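Side-chain contact in enoyl-acyl carrier protein reductase (Uncultured bacterium, PDB 6KIA), which probably reduces the carbon-carbon double bond of enoyl-acyl carrier protein with NADH, the last step of each fatty-acid elongation cycle: residues V23-L28 / K140-L145. Residues are numbered along the deposited sequence; the frame is centred on the assembly and turned at random.
With NAI (1,4-dihydronicotinamide adenine dinucleotide), chain D.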
ATOM      1  N   VAL A  23       2.589  11.975  12.134  1.00 19.66           N
ATOM      2  CA  VAL A  23       3.699  11.046  12.203  1.00 18.11           C
ATOM      3  C   VAL A  23       3.603  10.037  11.071  1.00 21.22           C
ATOM      4  O   VAL A  23       2.646   9.280  11.009  1.00 20.70           O
ATOM      5  CB  VAL A  23       3.743  10.296  13.538  1.00 18.30           C
ATOM      6  CG1 VAL A  23       4.969   9.373  13.581  1.00 19.02           C
ATOM      7  CG2 VAL A  23       3.799  11.287  14.697  1.00 24.86           C
ATOM      8  N   LEU A  24       4.589  10.049  10.181  1.00 19.02           N
ATOM      9  CA  LEU A  24       4.629   9.095   9.077  1.00 19.97           C
ATOM     10  C   LEU A  24       5.309   7.828   9.541  1.00 22.82           C
ATOM     11  O   LEU A  24       6.518   7.812   9.765  1.00 20.58           O
ATOM     12  CB  LEU A  24       5.334   9.686   7.851  1.00 18.92           C
ATOM     13  CG  LEU A  24       5.205   8.803   6.593  1.00 17.82           C
ATOM     14  CD1 LEU A  24       3.740   8.692   6.132  1.00 17.58           C
ATOM     15  CD2 LEU A  24       6.127   9.278   5.475  1.00 20.64           C
ATOM     16  N   PHE A  25       4.515   6.772   9.712  1.00 18.36           N
ATOM     17  CA  PHE A  25       5.026   5.506  10.217  1.00 21.60           C
ATOM     18  C   PHE A  25       5.337   4.582   9.028  1.00 20.88           C
ATOM     19  O   PHE A  25       4.577   3.661   8.703  1.00 18.18           O
ATOM     20  CB  PHE A  25       4.029   4.876  11.201  1.00 19.43           C
ATOM     21  CG  PHE A  25       4.646   3.801  12.078  1.00 18.54           C
ATOM     22  CD1 PHE A  25       5.414   4.152  13.187  1.00 18.77           C
ATOM     23  CD2 PHE A  25       4.505   2.460  11.762  1.00 19.90           C
ATOM     24  CE1 PHE A  25       5.993   3.183  13.983  1.00 21.90           C
ATOM     25  CE2 PHE A  25       5.086   1.468  12.574  1.00 22.12           C
ATOM     26  CZ  PHE A  25       5.829   1.834  13.679  1.00 22.01           C
ATOM     27  N   GLY A  26       6.456   4.899   8.375  1.00 23.03           N
ATOM     28  CA  GLY A  26       6.890   4.309   7.116  1.00 19.88           C
ATOM     29  C   GLY A  26       7.771   5.334   6.424  1.00 21.72           C
ATOM     30  O   GLY A  26       7.831   6.487   6.866  1.00 21.62           O
ATOM     31  N   GLU A  27       8.447   4.941   5.339  1.00 21.19           N
ATOM     32  CA  GLU A  27       9.277   5.890   4.598  1.00 22.04           C
ATOM     33  C   GLU A  27       8.555   6.403   3.363  1.00 22.35           C
ATOM     34  O   GLU A  27       7.729   5.702   2.780  1.00 18.59           O
ATOM     35  CB  GLU A  27      10.621   5.261   4.199  1.00 21.55           C
ATOM     36  CG  GLU A  27      11.496   4.898   5.399  1.00 26.91           C
ATOM     37  CD  GLU A  27      12.893   4.461   5.007  1.00 29.50           C
ATOM     38  OE1 GLU A  27      13.070   3.881   3.907  1.00 35.47           O
ATOM     39  OE2 GLU A  27      13.830   4.757   5.782  1.00 29.10           O
ATOM     40  N   LEU A  28       8.855   7.650   3.003  1.00 20.04           N
ATOM     41  CA  LEU A  28       8.222   8.336   1.896  1.00 17.96           C
ATOM     42  C   LEU A  28       9.075   8.178   0.640  1.00 20.90           C
ATOM     43  O   LEU A  28      10.268   8.531   0.650  1.00 23.74           O
ATOM     44  CB  LEU A  28       8.052   9.821   2.233  1.00 18.42           C
ATOM     45  CG  LEU A  28       7.331  10.623   1.163  1.00 18.68           C
ATOM     46  CD1 LEU A  28       5.874  10.154   1.065  1.00 25.58           C
ATOM     47  CD2 LEU A  28       7.387  12.109   1.558  1.00 23.24           C
ATOM     48  N   LYS A 140      11.775   3.098  21.684  1.00 26.99           N
ATOM     49  CA  LYS A 140      12.722   4.202  21.473  1.00 26.96           C
ATOM     50  C   LYS A 140      12.097   5.413  20.789  1.00 25.65           C
ATOM     51  O   LYS A 140      12.181   6.555  21.281  1.00 31.86           O
ATOM     52  CB  LYS A 140      13.913   3.749  20.629  1.00 35.46           C
ATOM     53  CG  LYS A 140      15.234   3.546  21.347  1.00 52.95           C
ATOM     54  CD  LYS A 140      16.185   4.640  20.867  1.00 61.33           C
ATOM     55  CE  LYS A 140      17.644   4.240  20.948  1.00 64.85           C
ATOM     56  NZ  LYS A 140      18.516   5.288  20.329  1.00 65.69           N
ATOM     57  N   VAL A 141      11.468   5.145  19.647  1.00 24.17           N
ATOM     58  CA  VAL A 141      10.871   6.191  18.835  1.00 24.47           C
ATOM     59  C   VAL A 141       9.776   6.915  19.606  1.00 24.95           C
ATOM     60  O   VAL A 141       9.743   8.137  19.622  1.00 24.65           O
ATOM     61  CB  VAL A 141      10.276   5.616  17.536  1.00 26.99           C
ATOM     62  CG1 VAL A 141       9.424   6.644  16.849  1.00 25.05           C
ATOM     63  CG2 VAL A 141      11.393   5.146  16.614  1.00 22.74           C
ATOM     64  N   MET A 142       8.918   6.162  20.288  1.00 22.03           N
ATOM     65  CA  MET A 142       7.801   6.758  21.005  1.00 29.29           C
ATOM     66  C   MET A 142       8.298   7.558  22.206  1.00 30.94           C
ATOM     67  O   MET A 142       7.692   8.567  22.592  1.00 27.66           O
ATOM     68  CB  MET A 142       6.807   5.678  21.450  1.00 27.14           C
ATOM     69  CG  MET A 142       6.071   5.035  20.301  1.00 30.18           C
ATOM     70  SD  MET A 142       5.157   6.221  19.291  1.00 27.48           S
ATOM     71  CE  MET A 142       4.897   5.209  17.847  1.00 24.82           C
ATOM     72  N   ALA A 143       9.389   7.105  22.804  1.00 26.64           N
ATOM     73  CA  ALA A 143       9.994   7.851  23.913  1.00 26.34           C
ATOM     74  C   ALA A 143      10.430   9.217  23.418  1.00 30.16           C
ATOM     75  O   ALA A 143      10.113  10.248  24.046  1.00 31.39           O
ATOM     76  CB  ALA A 143      11.173   7.098  24.491  1.00 25.81           C
ATOM     77  N   GLU A 144      11.071   9.244  22.246  1.00 30.67           N
ATOM     78  CA  GLU A 144      11.513  10.521  21.686  1.00 29.59           C
ATOM     79  C   GLU A 144      10.343  11.401  21.206  1.00 30.27           C
ATOM     80  O   GLU A 144      10.323  12.617  21.424  1.00 31.14           O
ATOM     81  CB  GLU A 144      12.494  10.280  20.542  1.00 33.38           C
ATOM     82  CG  GLU A 144      13.247  11.519  20.120  1.00 46.93           C
ATOM     83  CD  GLU A 144      14.385  11.211  19.172  1.00 57.91           C
ATOM     84  OE1 GLU A 144      15.003  10.138  19.319  1.00 62.15           O
ATOM     85  OE2 GLU A 144      14.652  12.037  18.274  1.00 62.95           O
ATOM     86  N   LEU A 145       9.359  10.778  20.571  1.00 27.58           N
ATOM     87  CA  LEU A 145       8.204  11.481  20.043  1.00 22.62           C
ATOM     88  C   LEU A 145       7.357  12.096  21.158  1.00 29.59           C
ATOM     89  O   LEU A 145       6.782  13.166  20.989  1.00 29.96           O
ATOM     90  CB  LEU A 145       7.352  10.521  19.224  1.00 30.75           C
ATOM     91  CG  LEU A 145       6.175  11.109  18.467  1.00 34.46           C
ATOM     92  CD1 LEU A 145       6.635  12.065  17.368  1.00 38.08           C
ATOM     93  CD2 LEU A 145       5.350   9.959  17.913  1.00 30.57           C
TER
HETATM   94  PA  NAI D 501       5.985   2.432  -1.433  1.00 17.93           P
HETATM   95  O1A NAI D 501       6.187   3.890  -1.709  1.00 20.84           O
HETATM   96  O2A NAI D 501       7.088   1.490  -1.873  1.00 21.45           O
HETATM   97  O5B NAI D 501       5.682   2.290   0.122  1.00 18.27           O
HETATM   98  C5B NAI D 501       6.068   1.116   0.807  1.00 19.72           C
HETATM   99  C4B NAI D 501       6.062   1.551   2.305  1.00 18.77           C
HETATM  100  O4B NAI D 501       6.345   0.252   3.105  1.00 18.65           O
HETATM  101  C3B NAI D 501       6.991   2.393   2.588  1.00 20.23           C
HETATM  102  O3B NAI D 501       6.536   3.433   3.547  1.00 21.64           O
HETATM  103  C2B NAI D 501       8.196   1.481   3.262  1.00 22.04           C
HETATM  104  O2B NAI D 501       9.100   2.357   4.032  1.00 20.17           O
HETATM  105  C1B NAI D 501       7.556   0.617   3.970  1.00 22.62           C
HETATM  106  N9A NAI D 501       8.284  -0.666   4.053  1.00 22.03           N
HETATM  107  C8A NAI D 501       8.616  -1.623   3.169  1.00 20.37           C
HETATM  108  N7A NAI D 501       9.293  -2.568   3.818  1.00 20.25           N
HETATM  109  C5A NAI D 501       9.376  -2.199   5.119  1.00 19.02           C
HETATM  110  C6A NAI D 501       9.994  -2.870   6.163  1.00 22.06           C
HETATM  111  N6A NAI D 501      10.717  -4.108   6.255  1.00 24.00           N
HETATM  112  N1A NAI D 501       9.958  -2.311   7.384  1.00 20.58           N
HETATM  113  C2A NAI D 501       9.333  -1.107   7.575  1.00 21.94           C
HETATM  114  N3A NAI D 501       8.714  -0.441   6.530  1.00 23.26           N
HETATM  115  C4A NAI D 501       8.754  -1.015   5.287  1.00 22.89           C
HETATM  116  O3  NAI D 501       4.616   1.868  -2.171  1.00 18.07           O
HETATM  117  PN  NAI D 501       3.068   2.121  -1.795  1.00 18.35           P
HETATM  118  O1N NAI D 501       2.765   3.587  -1.781  1.00 17.61           O
HETATM  119  O2N NAI D 501       2.318   1.349  -2.869  1.00 18.64           O
HETATM  120  O5D NAI D 501       2.821   1.479  -0.356  1.00 17.46           O
HETATM  121  C5D NAI D 501       2.292   2.242   0.716  1.00 17.38           C
HETATM  122  C4D NAI D 501       1.046   1.501   1.249  1.00 17.30           C
HETATM  123  O4D NAI D 501       0.091   1.575   0.341  1.00 17.14           O
HETATM  124  C3D NAI D 501       1.334   0.011   1.419  1.00 19.92           C
HETATM  125  O3D NAI D 501       0.896  -0.468   2.645  1.00 17.77           O
HETATM  126  C2D NAI D 501       0.468  -0.597   0.294  1.00 20.21           C
HETATM  127  O2D NAI D 501       0.222  -2.018   0.588  1.00 17.47           O
HETATM  128  C1D NAI D 501      -0.600   0.155   0.277  1.00 17.16           C
HETATM  129  N1N NAI D 501      -1.369   0.060  -0.963  1.00 18.80           N
HETATM  130  C2N NAI D 501      -0.762   0.062  -2.201  1.00 17.06           C
HETATM  131  C3N NAI D 501      -1.537  -0.094  -3.358  1.00 16.95           C
HETATM  132  C7N NAI D 501      -0.899  -0.059  -4.746  1.00 21.07           C
HETATM  133  O7N NAI D 501      -1.500  -0.500  -5.722  1.00 20.70           O
HETATM  134  N7N NAI D 501       0.397   0.501  -4.891  1.00 19.50           N
HETATM  135  C4N NAI D 501      -2.916  -0.229  -3.296  1.00 19.33           C
HETATM  136  C5N NAI D 501      -3.527  -0.178  -2.038  1.00 21.86           C
HETATM  137  C6N NAI D 501      -2.749  -0.039  -0.884  1.00 17.91           C
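Val23 and Leu145 meet tip to tip where helix 120-146 lies over the central sheet. CG2 of Val23 sits at the fork of the leucine, 3.8 Å from Leu145 CD2 and 4.0 Å from Leu145 CD1, the tight part of the interface. With CG anti to the backbone N (chi1 -174°), Leu145 extends its two methyls to the strand, while CG2 of Val23 lies anti to the carbonyl carbon. Phe157 on the adjacent parallel strand touches both residues, and Ile82 of strand 80-83 also packs on Leu145. One helical turn away the fit is looser: Met142 extends its CE methyl obliquely to the Phe25 ring, 4.5 Å from Phe25 CE1. On the outward side of the helix Lys140 and Ala143 are exposed; Glu144, partly exposed, touches Ile82 and forms a salt bridge with Arg80.

Beyond Phe25 the strand ends in a loop that binds the cofactor. Glu27 N donates to NAI O2B over 3.0 Å, with an N-H...O angle of 152°, and Glu27 O accepts from NAI O3B at 2.7 Å. Both hydroxyls of the adenosine ribose are thus held at the C-terminal end of a parallel strand, consistent with the family's Rossmann relationship, while Glu27 OE2 bonds to Thr52 and Val53. Between strand and helix the contact is purely apolar, so its cohesion rests on buried methyl and aromatic surface, whereas the loop beyond grips the ribose through hydrogen bonds.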